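Local coordinates for uncharacterized protein (Bacteroides ovatus, PDB 4IRT) that is of unknown function but is a putative neuraminidase built on a BNR-repeat beta-propeller fold, at residues D43-L48 / L60-Q66; I169-E174 / L231-L235; K176-Q182 / L193-E199. One frame throughout, in Å; residues are numbered along the deposited sequence. Where two conformers were deposited one is given.

Contact 1 (D43-L48 / L60-Q66); sequences DGYLVL and LHRTQYQ
With CG of Tyr45 anti to its carbonyl carbon (chi1 -75°) and CG of Arg62 anti to the backbone N (chi1 -167°), ring and arginine leave their paired strands on the same face of the sheet and meet there. A bend in the arginine chain at chi3, 82°, then lays the guanidinium flat on the ring, with CZ of Arg62 3.9 Å from the centroid of Tyr45 in a cation-pi stack. On the opposite ring face CG of Gln66 makes a CH-pi contact, 3.5 Å from the same centroid, so an electron-rich tyrosine suits a place between a cation and a methylene. Beyond CG the Gln66 amide stacks roughly parallel to the ring, and its NE2 donates to Asp43 O at 3.3 Å. Arg62 NH1 also reaches the Asp43 carboxylate through one bridging water.

These strands, 45-52 and 59-63, form an antiparallel hairpin at the outer edge of a four-stranded sheet, as in a propeller blade. Val47 pairs with Arg62 but Tyr45 with Gln66, a beta bulge where the chain turns a corner at Gln64. Thr63 serves this corner: its N and its OG1 both donate to Leu46 O, OG1 at 2.7 Å, while OG1 accepts from Tyr65 N in an ST turn. Tyr65 O in turn receives Leu46 N at 2.9 Å. At Gly44 the backbone turns so that a CB would jam against the carbonyl O of Asp43, which calls for glycine.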
loop_
_atom_site.group_PDB
_atom_site.type_symbol
_atom_site.label_atom_id
_atom_site.label_comp_id
_atom_site.label_asym_id
_atom_site.label_seq_id
_atom_site.Cartn_x
_atom_site.Cartn_y
_atom_site.Cartn_z
ATOM N N ASP A 43 -20.389 11.480 -5.593
ATOM C CA ASP A 43 -21.449 11.390 -4.583
ATOM C C ASP A 43 -21.097 10.510 -3.377
ATOM O O ASP A 43 -21.933 10.292 -2.471
ATOM C CB ASP A 43 -22.714 10.855 -5.240
ATOM C CG ASP A 43 -23.234 11.787 -6.341
ATOM O OD1 ASP A 43 -23.194 13.017 -6.166
ATOM O OD2 ASP A 43 -23.697 11.288 -7.366
ATOM N N GLY A 44 -19.892 9.958 -3.371
ATOM C CA GLY A 44 -19.469 9.129 -2.277
ATOM C C GLY A 44 -19.752 7.650 -2.415
ATOM O O GLY A 44 -19.499 6.894 -1.472
ATOM N N TYR A 45 -20.257 7.229 -3.574
ATOM C CA TYR A 45 -20.551 5.831 -3.799
ATOM C C TYR A 45 -19.303 5.063 -4.212
ATOM O O TYR A 45 -18.486 5.530 -5.003
ATOM C CB TYR A 45 -21.657 5.632 -4.843
ATOM C CG TYR A 45 -23.046 5.936 -4.336
ATOM C CD1 TYR A 45 -23.503 7.243 -4.265
ATOM C CD2 TYR A 45 -23.899 4.925 -3.921
ATOM C CE1 TYR A 45 -24.783 7.542 -3.804
ATOM C CE2 TYR A 45 -25.170 5.213 -3.447
ATOM C CZ TYR A 45 -25.602 6.523 -3.394
ATOM O OH TYR A 45 -26.854 6.833 -2.919
ATOM N N LEU A 46 -19.193 3.846 -3.692
ATOM C CA LEU A 46 -18.161 2.922 -4.089
ATOM C C LEU A 46 -18.528 2.428 -5.465
ATOM O O LEU A 46 -19.617 1.868 -5.641
ATOM C CB LEU A 46 -18.146 1.733 -3.114
ATOM C CG LEU A 46 -17.445 0.456 -3.549
ATOM C CD1 LEU A 46 -15.977 0.726 -3.782
ATOM C CD2 LEU A 46 -17.605 -0.615 -2.496
ATOM N N VAL A 47 -17.628 2.635 -6.418
ATOM C CA VAL A 47 -17.761 2.152 -7.766
ATOM C C VAL A 47 -16.738 1.026 -7.959
ATOM O O VAL A 47 -15.577 1.151 -7.540
ATOM C CB VAL A 47 -17.456 3.290 -8.763
ATOM C CG1 VAL A 47 -17.443 2.787 -10.194
ATOM C CG2 VAL A 47 -18.471 4.410 -8.593
ATOM N N LEU A 48 -17.159 -0.064 -8.606
ATOM C CA LEU A 48 -16.246 -1.129 -9.046
ATOM C C LEU A 48 -16.278 -1.188 -10.572
ATOM O O LEU A 48 -17.334 -1.003 -11.184
ATOM C CB LEU A 48 -16.661 -2.481 -8.463
ATOM C CG LEU A 48 -16.730 -2.631 -6.951
ATOM C CD1 LEU A 48 -17.091 -4.049 -6.595
ATOM C CD2 LEU A 48 -15.416 -2.250 -6.280
ATOM N N LEU A 60 -18.439 -0.257 -15.696
ATOM C CA LEU A 60 -18.430 0.379 -14.366
ATOM C C LEU A 60 -19.758 0.140 -13.675
ATOM O O LEU A 60 -20.815 0.165 -14.324
ATOM C CB LEU A 60 -18.169 1.876 -14.478
ATOM C CG LEU A 60 -16.869 2.278 -15.179
ATOM C CD1 LEU A 60 -16.836 3.785 -15.387
ATOM C CD2 LEU A 60 -15.644 1.776 -14.431
ATOM N N HIS A 61 -19.714 -0.101 -12.366
ATOM C CA HIS A 61 -20.930 -0.426 -11.590
ATOM C C HIS A 61 -20.907 0.388 -10.311
ATOM O O HIS A 61 -19.995 0.232 -9.494
ATOM C CB HIS A 61 -20.999 -1.919 -11.259
ATOM C CG HIS A 61 -22.097 -2.275 -10.307
ATOM N ND1 HIS A 61 -23.437 -2.176 -10.640
ATOM C CD2 HIS A 61 -22.062 -2.713 -9.030
ATOM C CE1 HIS A 61 -24.170 -2.576 -9.613
ATOM N NE2 HIS A 61 -23.364 -2.863 -8.614
ATOM N N ARG A 62 -21.876 1.291 -10.169
ATOM C CA ARG A 62 -22.071 1.982 -8.887
ATOM C C ARG A 62 -22.748 1.009 -7.914
ATOM O O ARG A 62 -23.863 0.537 -8.173
ATOM C CB ARG A 62 -22.932 3.233 -9.046
ATOM C CG ARG A 62 -22.868 4.108 -7.797
ATOM C CD ARG A 62 -23.735 5.339 -7.886
ATOM N NE ARG A 62 -25.108 5.022 -7.565
ATOM C CZ ARG A 62 -26.073 5.917 -7.358
ATOM N NH1 ARG A 62 -25.811 7.227 -7.415
ATOM N NH2 ARG A 62 -27.311 5.488 -7.063
ATOM N N THR A 63 -22.057 0.672 -6.833
ATOM C CA THR A 63 -22.580 -0.272 -5.859
ATOM C C THR A 63 -23.624 0.420 -4.974
ATOM O O THR A 63 -23.907 1.617 -5.127
ATOM C CB THR A 63 -21.469 -0.851 -4.959
ATOM O OG1 THR A 63 -21.007 0.167 -4.041
ATOM C CG2 THR A 63 -20.273 -1.354 -5.790
ATOM N N GLN A 64 -24.136 -0.345 -4.028
ATOM C CA GLN A 64 -25.156 0.115 -3.112
ATOM C C GLN A 64 -24.533 0.823 -1.908
ATOM O O GLN A 64 -25.259 1.266 -1.015
ATOM C CB GLN A 64 -25.998 -1.080 -2.637
ATOM C CG GLN A 64 -25.227 -2.123 -1.801
ATOM C CD GLN A 64 -24.725 -3.287 -2.628
ATOM O OE1 GLN A 64 -24.105 -3.080 -3.675
ATOM N NE2 GLN A 64 -24.943 -4.516 -2.146
ATOM N N TYR A 65 -23.203 0.921 -1.877
ATOM C CA TYR A 65 -22.491 1.446 -0.721
ATOM C C TYR A 65 -21.874 2.814 -0.958
ATOM O O TYR A 65 -21.450 3.138 -2.060
ATOM C CB TYR A 65 -21.392 0.472 -0.295
ATOM C CG TYR A 65 -21.962 -0.885 0.058
ATOM C CD1 TYR A 65 -22.880 -1.022 1.106
ATOM C CD2 TYR A 65 -21.610 -2.023 -0.654
ATOM C CE1 TYR A 65 -23.418 -2.255 1.439
ATOM C CE2 TYR A 65 -22.140 -3.266 -0.320
ATOM C CZ TYR A 65 -23.044 -3.369 0.719
ATOM O OH TYR A 65 -23.602 -4.585 1.067
ATOM N N GLN A 66 -21.853 3.590 0.118
ATOM C CA GLN A 66 -21.194 4.875 0.171
ATOM C C GLN A 66 -20.093 4.854 1.195
ATOM O O GLN A 66 -20.111 4.031 2.108
ATOM C CB GLN A 66 -22.177 5.950 0.569
ATOM C CG GLN A 66 -23.134 6.330 -0.522
ATOM C CD GLN A 66 -24.114 7.376 -0.043
ATOM O OE1 GLN A 66 -24.985 7.063 0.712
ATOM N NE2 GLN A 66 -23.974 8.618 -0.508
HETATM O O HOH W 1 -23.522 8.624 -8.036
#

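Contact 2 (I169-E174 / L231-L235); sequences ILIDGE and LPIKL. With EDO (1,2-ethanediol), chain K.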
loop_
_atom_site.group_PDB
_atom_site.type_symbol
_atom_site.label_atom_id
_atom_site.label_comp_id
_atom_site.label_asym_id
_atom_site.label_seq_id
_atom_site.Cartn_x
_atom_site.Cartn_y
_atom_site.Cartn_z
ATOM N N ILE A 169 -1.653 -11.217 17.934
ATOM C CA ILE A 169 -0.582 -10.281 18.263
ATOM C C ILE A 169 0.745 -10.654 17.593
ATOM O O ILE A 169 1.459 -11.583 18.019
ATOM C CB ILE A 169 -0.380 -10.111 19.776
ATOM C CG1 ILE A 169 -1.728 -9.953 20.507
ATOM C CG2 ILE A 169 0.494 -8.890 20.026
ATOM C CD1 ILE A 169 -1.599 -9.606 21.971
ATOM N N LEU A 170 1.074 -9.896 16.557
ATOM C CA LEU A 170 2.267 -10.108 15.779
ATOM C C LEU A 170 3.329 -9.079 16.133
ATOM O O LEU A 170 4.477 -9.443 16.361
ATOM C CB LEU A 170 1.915 -10.022 14.294
ATOM C CG LEU A 170 3.039 -10.260 13.301
ATOM C CD1 LEU A 170 3.797 -11.553 13.597
ATOM C CD2 LEU A 170 2.445 -10.307 11.900
ATOM N N ILE A 171 2.925 -7.801 16.193
ATOM C CA ILE A 171 3.804 -6.704 16.591
ATOM C C ILE A 171 3.247 -6.148 17.894
ATOM O O ILE A 171 2.066 -5.814 17.983
ATOM C CB ILE A 171 3.879 -5.602 15.531
ATOM C CG1 ILE A 171 4.362 -6.131 14.182
ATOM C CG2 ILE A 171 4.822 -4.499 15.955
ATOM C CD1 ILE A 171 4.234 -5.105 13.068
ATOM N N ASP A 172 4.099 -6.104 18.920
ATOM C CA ASP A 172 3.696 -5.733 20.261
ATOM C C ASP A 172 4.267 -4.362 20.594
ATOM O O ASP A 172 5.477 -4.209 20.719
ATOM C CB ASP A 172 4.215 -6.789 21.259
ATOM C CG ASP A 172 3.646 -6.631 22.658
ATOM O OD1 ASP A 172 2.844 -5.697 22.929
ATOM O OD2 ASP A 172 4.015 -7.480 23.506
ATOM N N GLY A 173 3.372 -3.392 20.738
ATOM C CA GLY A 173 3.715 -2.043 21.179
ATOM C C GLY A 173 3.850 -1.914 22.680
ATOM O O GLY A 173 4.162 -0.835 23.169
ATOM N N GLU A 174 3.592 -3.005 23.407
ATOM C CA GLU A 174 3.836 -3.105 24.842
ATOM C C GLU A 174 3.177 -1.994 25.658
ATOM O O GLU A 174 3.744 -1.532 26.664
ATOM C CB GLU A 174 5.343 -3.133 25.155
ATOM C CG GLU A 174 6.112 -4.265 24.499
ATOM C CD GLU A 174 7.581 -4.202 24.822
ATOM O OE1 GLU A 174 7.956 -4.616 25.933
ATOM O OE2 GLU A 174 8.352 -3.728 23.981
ATOM N N LEU A 231 7.369 -14.920 19.133
ATOM C CA LEU A 231 6.323 -13.910 19.003
ATOM C C LEU A 231 5.798 -13.476 20.373
ATOM O O LEU A 231 5.819 -14.248 21.331
ATOM C CB LEU A 231 5.156 -14.420 18.121
ATOM C CG LEU A 231 5.582 -14.899 16.729
ATOM C CD1 LEU A 231 4.434 -15.608 16.040
ATOM C CD2 LEU A 231 6.083 -13.721 15.879
ATOM N N PRO A 232 5.289 -12.248 20.472
ATOM C CA PRO A 232 5.180 -11.255 19.425
ATOM C C PRO A 232 6.488 -10.484 19.250
ATOM O O PRO A 232 7.422 -10.601 20.080
ATOM C CB PRO A 232 4.075 -10.331 19.948
ATOM C CG PRO A 232 4.175 -10.420 21.428
ATOM C CD PRO A 232 4.566 -11.840 21.699
ATOM N N ILE A 233 6.557 -9.690 18.188
ATOM C CA ILE A 233 7.782 -8.955 17.912
ATOM C C ILE A 233 7.692 -7.605 18.576
ATOM O O ILE A 233 6.770 -6.834 18.291
ATOM C CB ILE A 233 8.037 -8.786 16.401
ATOM C CG1 ILE A 233 7.925 -10.150 15.689
ATOM C CG2 ILE A 233 9.418 -8.175 16.185
ATOM C CD1 ILE A 233 8.004 -10.068 14.163
ATOM N N LYS A 234 8.679 -7.314 19.426
ATOM C CA LYS A 234 8.765 -6.094 20.216
ATOM C C LYS A 234 9.982 -5.262 19.799
ATOM O O LYS A 234 10.834 -5.719 19.034
ATOM C CB LYS A 234 9.006 -6.442 21.691
ATOM C CG LYS A 234 8.025 -7.388 22.352
ATOM C CD LYS A 234 8.431 -7.658 23.808
ATOM C CE LYS A 234 9.671 -8.547 23.923
ATOM N NZ LYS A 234 10.618 -8.131 25.007
ATOM N N LEU A 235 10.077 -4.061 20.362
ATOM C CA LEU A 235 11.259 -3.213 20.214
ATOM C C LEU A 235 12.552 -3.998 20.380
ATOM O O LEU A 235 13.491 -3.879 19.575
ATOM C CB LEU A 235 11.221 -2.085 21.256
ATOM C CG LEU A 235 12.288 -1.023 21.016
ATOM C CD1 LEU A 235 11.758 0.080 20.111
ATOM C CD2 LEU A 235 12.761 -0.432 22.329
HETATM C C1 EDO K . 1.817 -2.324 17.372
HETATM O O1 EDO K . 0.841 -1.848 18.296
HETATM C C2 EDO K . 1.126 -2.967 16.159
HETATM O O2 EDO K . 0.443 -4.177 16.506
HETATM O O HOH W 2 7.686 -2.829 21.667
#
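Ile171 and Ile233 face each other through their backbones, and here the two loops are most firmly joined. Ile233 N donates to Leu170 O, and Asp172 N to Ile233 O, each at 2.8 Å and almost straight at hydrogen. Leu170 adds apolar packing on the buried side, its CD1 3.9 Å from CD2 of Leu231. Pro232, following a cis peptide bond, sets CB beside CG2 of Ile169 and CG 3.6 Å from CB of Asp172; its compact ring fits between them.

The other end is looser and more polar. Glu174 crosses Lys234 at about a right angle, its carboxylate lying against the aliphatic CD rather than the ammonium: OE1 of Glu174 stays 4.5 Å from NZ of Lys234, which bonds instead to Ser236. A water joins Glu174 OE2, Asp172 O and Leu235 N. Asp172 has CG anti to the backbone N (chi1 -170°), and OD1 takes the N-H of Glu174 from above the carboxylate plane. A leucine at Asp172 would probably leave Glu174 N without this acceptor and the turn freer to shift. That bond defines an Asx turn, here beside a single beta bridge tying together two loops that connect strands of the propeller.

Contact 3 (K176-Q182 / L193-E199); sequences KRNAYWQ and LSWVWRE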
loop_
_atom_site.group_PDB
_atom_site.type_symbol
_atom_site.label_atom_id
_atom_site.label_comp_id
_atom_site.label_asym_id
_atom_site.label_seq_id
_atom_site.Cartn_x
_atom_site.Cartn_y
_atom_site.Cartn_z
ATOM N N LYS A 176 2.964 1.015 25.024
ATOM C CA LYS A 176 3.882 2.150 25.036
ATOM C C LYS A 176 3.877 2.886 23.704
ATOM O O LYS A 176 3.883 4.108 23.661
ATOM C CB LYS A 176 5.331 1.656 25.255
ATOM C CG LYS A 176 5.666 1.349 26.679
ATOM C CD LYS A 176 7.132 1.036 26.839
ATOM C CE LYS A 176 7.440 0.784 28.296
ATOM N NZ LYS A 176 8.621 -0.111 28.418
ATOM N N ARG A 177 3.925 2.104 22.620
ATOM C CA ARG A 177 4.201 2.627 21.290
ATOM C C ARG A 177 3.284 1.987 20.256
ATOM O O ARG A 177 2.693 0.938 20.498
ATOM C CB ARG A 177 5.676 2.398 20.908
ATOM C CG ARG A 177 6.102 0.920 20.799
ATOM C CD ARG A 177 7.592 0.771 20.538
ATOM N NE ARG A 177 8.422 1.427 21.551
ATOM C CZ ARG A 177 8.746 0.908 22.733
ATOM N NH1 ARG A 177 8.375 -0.327 23.066
ATOM N NH2 ARG A 177 9.467 1.623 23.594
ATOM N N ASN A 178 3.148 2.658 19.128
ATOM C CA ASN A 178 2.442 2.142 17.991
ATOM C C ASN A 178 3.454 1.704 16.925
ATOM O O ASN A 178 4.641 2.062 16.973
ATOM C CB ASN A 178 1.496 3.209 17.406
ATOM C CG ASN A 178 0.299 3.508 18.296
ATOM O OD1 ASN A 178 0.152 4.603 18.823
ATOM N ND2 ASN A 178 -0.544 2.540 18.463
ATOM N N ALA A 179 2.946 0.968 15.945
ATOM C CA ALA A 179 3.665 0.668 14.701
ATOM C C ALA A 179 2.819 1.067 13.501
ATOM O O ALA A 179 1.584 1.112 13.608
ATOM C CB ALA A 179 3.979 -0.805 14.639
ATOM N N TYR A 180 3.492 1.353 12.371
ATOM C CA TYR A 180 2.877 1.516 11.065
ATOM C C TYR A 180 3.630 0.643 10.109
ATOM O O TYR A 180 4.855 0.759 9.994
ATOM C CB TYR A 180 2.922 2.963 10.591
ATOM C CG TYR A 180 2.075 3.833 11.455
ATOM C CD1 TYR A 180 0.717 4.003 11.179
ATOM C CD2 TYR A 180 2.614 4.466 12.549
ATOM C CE1 TYR A 180 -0.083 4.798 12.001
ATOM C CE2 TYR A 180 1.831 5.260 13.374
ATOM C CZ TYR A 180 0.484 5.413 13.097
ATOM O OH TYR A 180 -0.270 6.192 13.943
ATOM N N TRP A 181 2.884 -0.229 9.439
ATOM C CA TRP A 181 3.456 -1.321 8.670
ATOM C C TRP A 181 3.069 -1.290 7.204
ATOM O O TRP A 181 2.168 -0.585 6.809
ATOM C CB TRP A 181 3.028 -2.670 9.278
ATOM C CG TRP A 181 1.522 -2.818 9.409
ATOM C CD1 TRP A 181 0.643 -3.191 8.464
ATOM C CD2 TRP A 181 0.754 -2.558 10.605
ATOM N NE1 TRP A 181 -0.660 -3.168 8.977
ATOM C CE2 TRP A 181 -0.597 -2.796 10.301
ATOM C CE3 TRP A 181 1.097 -2.132 11.888
ATOM C CZ2 TRP A 181 -1.610 -2.604 11.231
ATOM C CZ3 TRP A 181 0.112 -1.964 12.811
ATOM C CH2 TRP A 181 -1.243 -2.186 12.481
ATOM N N GLN A 182 3.774 -2.100 6.424
ATOM C CA GLN A 182 3.445 -2.449 5.038
ATOM C C GLN A 182 3.929 -3.862 4.745
ATOM O O GLN A 182 4.848 -4.367 5.413
ATOM C CB GLN A 182 4.057 -1.438 4.027
ATOM C CG GLN A 182 5.567 -1.185 4.195
ATOM C CD GLN A 182 5.912 -0.101 5.193
ATOM O OE1 GLN A 182 5.130 0.828 5.438
ATOM N NE2 GLN A 182 7.104 -0.219 5.801
ATOM N N LEU A 193 6.999 -8.329 5.733
ATOM C CA LEU A 193 6.439 -7.306 6.619
ATOM C C LEU A 193 7.525 -6.361 7.089
ATOM O O LEU A 193 8.554 -6.802 7.597
ATOM C CB LEU A 193 5.834 -8.006 7.847
ATOM C CG LEU A 193 5.420 -7.165 9.055
ATOM C CD1 LEU A 193 4.262 -6.257 8.739
ATOM C CD2 LEU A 193 5.052 -8.098 10.196
ATOM N N SER A 194 7.295 -5.061 6.943
ATOM C CA SER A 194 8.184 -4.033 7.526
ATOM C C SER A 194 7.343 -2.953 8.198
ATOM O O SER A 194 6.127 -2.793 7.906
ATOM C CB SER A 194 9.114 -3.419 6.486
ATOM O OG SER A 194 8.397 -2.889 5.400
ATOM N N TRP A 195 7.981 -2.206 9.103
ATOM C CA TRP A 195 7.284 -1.195 9.884
ATOM C C TRP A 195 8.230 -0.202 10.501
ATOM O O TRP A 195 9.416 -0.461 10.580
ATOM C CB TRP A 195 6.417 -1.837 10.974
ATOM C CG TRP A 195 7.112 -2.504 12.099
ATOM C CD1 TRP A 195 7.360 -1.955 13.359
ATOM C CD2 TRP A 195 7.580 -3.862 12.160
ATOM N NE1 TRP A 195 7.965 -2.888 14.162
ATOM C CE2 TRP A 195 8.111 -4.063 13.463
ATOM C CE3 TRP A 195 7.651 -4.912 11.233
ATOM C CZ2 TRP A 195 8.717 -5.262 13.847
ATOM C CZ3 TRP A 195 8.242 -6.143 11.632
ATOM C CH2 TRP A 195 8.755 -6.297 12.923
ATOM N N VAL A 196 7.670 0.919 10.934
ATOM C CA VAL A 196 8.365 1.902 11.762
ATOM C C VAL A 196 7.635 1.933 13.094
ATOM O O VAL A 196 6.432 1.600 13.185
ATOM C CB VAL A 196 8.362 3.326 11.136
ATOM C CG1 VAL A 196 8.899 3.264 9.694
ATOM C CG2 VAL A 196 6.979 3.958 11.196
ATOM N N TRP A 197 8.370 2.278 14.132
ATOM C CA TRP A 197 7.762 2.521 15.396
ATOM C C TRP A 197 7.311 3.950 15.459
ATOM O O TRP A 197 7.929 4.835 14.863
ATOM C CB TRP A 197 8.757 2.291 16.513
ATOM C CG TRP A 197 9.243 0.876 16.625
ATOM C CD1 TRP A 197 10.525 0.446 16.461
ATOM C CD2 TRP A 197 8.475 -0.289 16.991
ATOM N NE1 TRP A 197 10.605 -0.914 16.692
ATOM C CE2 TRP A 197 9.363 -1.382 17.025
ATOM C CE3 TRP A 197 7.130 -0.504 17.316
ATOM C CZ2 TRP A 197 8.945 -2.693 17.379
ATOM C CZ3 TRP A 197 6.728 -1.789 17.665
ATOM C CH2 TRP A 197 7.631 -2.864 17.684
ATOM N N ARG A 198 6.227 4.198 16.188
ATOM C CA ARG A 198 5.936 5.569 16.592
ATOM C C ARG A 198 5.821 5.593 18.100
ATOM O O ARG A 198 4.936 4.964 18.670
ATOM C CB ARG A 198 4.670 6.150 16.002
ATOM C CG ARG A 198 4.655 7.647 16.303
ATOM C CD ARG A 198 3.430 8.380 15.867
ATOM N NE ARG A 198 3.404 8.588 14.429
ATOM C CZ ARG A 198 2.441 9.252 13.822
ATOM N NH1 ARG A 198 1.483 9.823 14.543
ATOM N NH2 ARG A 198 2.436 9.371 12.502
ATOM N N GLU A 199 6.675 6.373 18.726
ATOM C CA GLU A 199 6.856 6.311 20.145
ATOM C C GLU A 199 5.677 6.911 20.929
ATOM O O GLU A 199 5.258 6.326 21.916
ATOM C CB GLU A 199 8.189 6.950 20.512
ATOM C CG GLU A 199 8.816 6.412 21.763
ATOM C CD GLU A 199 8.963 4.887 21.821
ATOM O OE1 GLU A 199 9.114 4.180 20.813
ATOM O OE2 GLU A 199 8.991 4.382 22.936
HETATM O O HOH W 3 2.547 5.973 19.693
#
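The indole of Trp197 carries CD of Arg177 over one face, 3.4 Å above its plane, and NE1 of Trp195 over the opposite face, both toward the rim, with Asn178 O at its edge. Small Ala179 on the same side of the sheet leaves room for these rings, its CB 3.8 Å from CD1 of Trp195. The Arg177 guanidinium stands steeply to the Trp197 ring and spends its edge on Glu199, gripping it side-on: NE meets OE1 and NH2 meets OE2, both at 2.9 Å, the latter on the syn lone pair. The bend of Arg177 at chi3, 57°, turns these nitrogens to the acid, and Glu199 OE1 also bonds to His207.

On the other face of the sheet CE2 of Tyr180 lies over the guanidinium of Arg198, 3.7 Å above its plane, the two groups inclined at 42°; Asn206 and Asn252 hold the polar end of that arginine. Gln182 NE2 donates to Ser194 OG at 3.0 Å, while OE1 accepts from Thr254 N. Paired backbone bonds at Asn178-Arg198, Tyr180-Val196 and Gln182-Ser194 make a regular antiparallel hairpin.

Strand 178-185 is an outermost strand of its four-stranded sheet, and strand 206-214 flanks 191-198 on its far side. Trp181 packs on strand 137-143 of the preceding sheet, whereas Gln182 and Ser194 touch Met256 on strand 255-258 of the next.

Contact 1 comes first along the chain and belongs to the sheet of strands 28-31 to 59-63; contact 3 lies in that of strands 178-185 to 239-242, across the chain's centre, with their centres about 32 Å apart. Contact 2 joins the loop leading into strand 178-185 to the one before 239-242, so contact 3 is nested within the chain segment it closes. These two have centres about 10 Å apart and touch: Ile171 packs on Trp195 and Trp197, and Leu235 also meets Trp197. Thus contacts 1 and 3 bind neighbouring strands within separate sheets of the propeller, while contact 2 draws connecting loops against the tryptophan-bearing face of the sheet that holds contact 3.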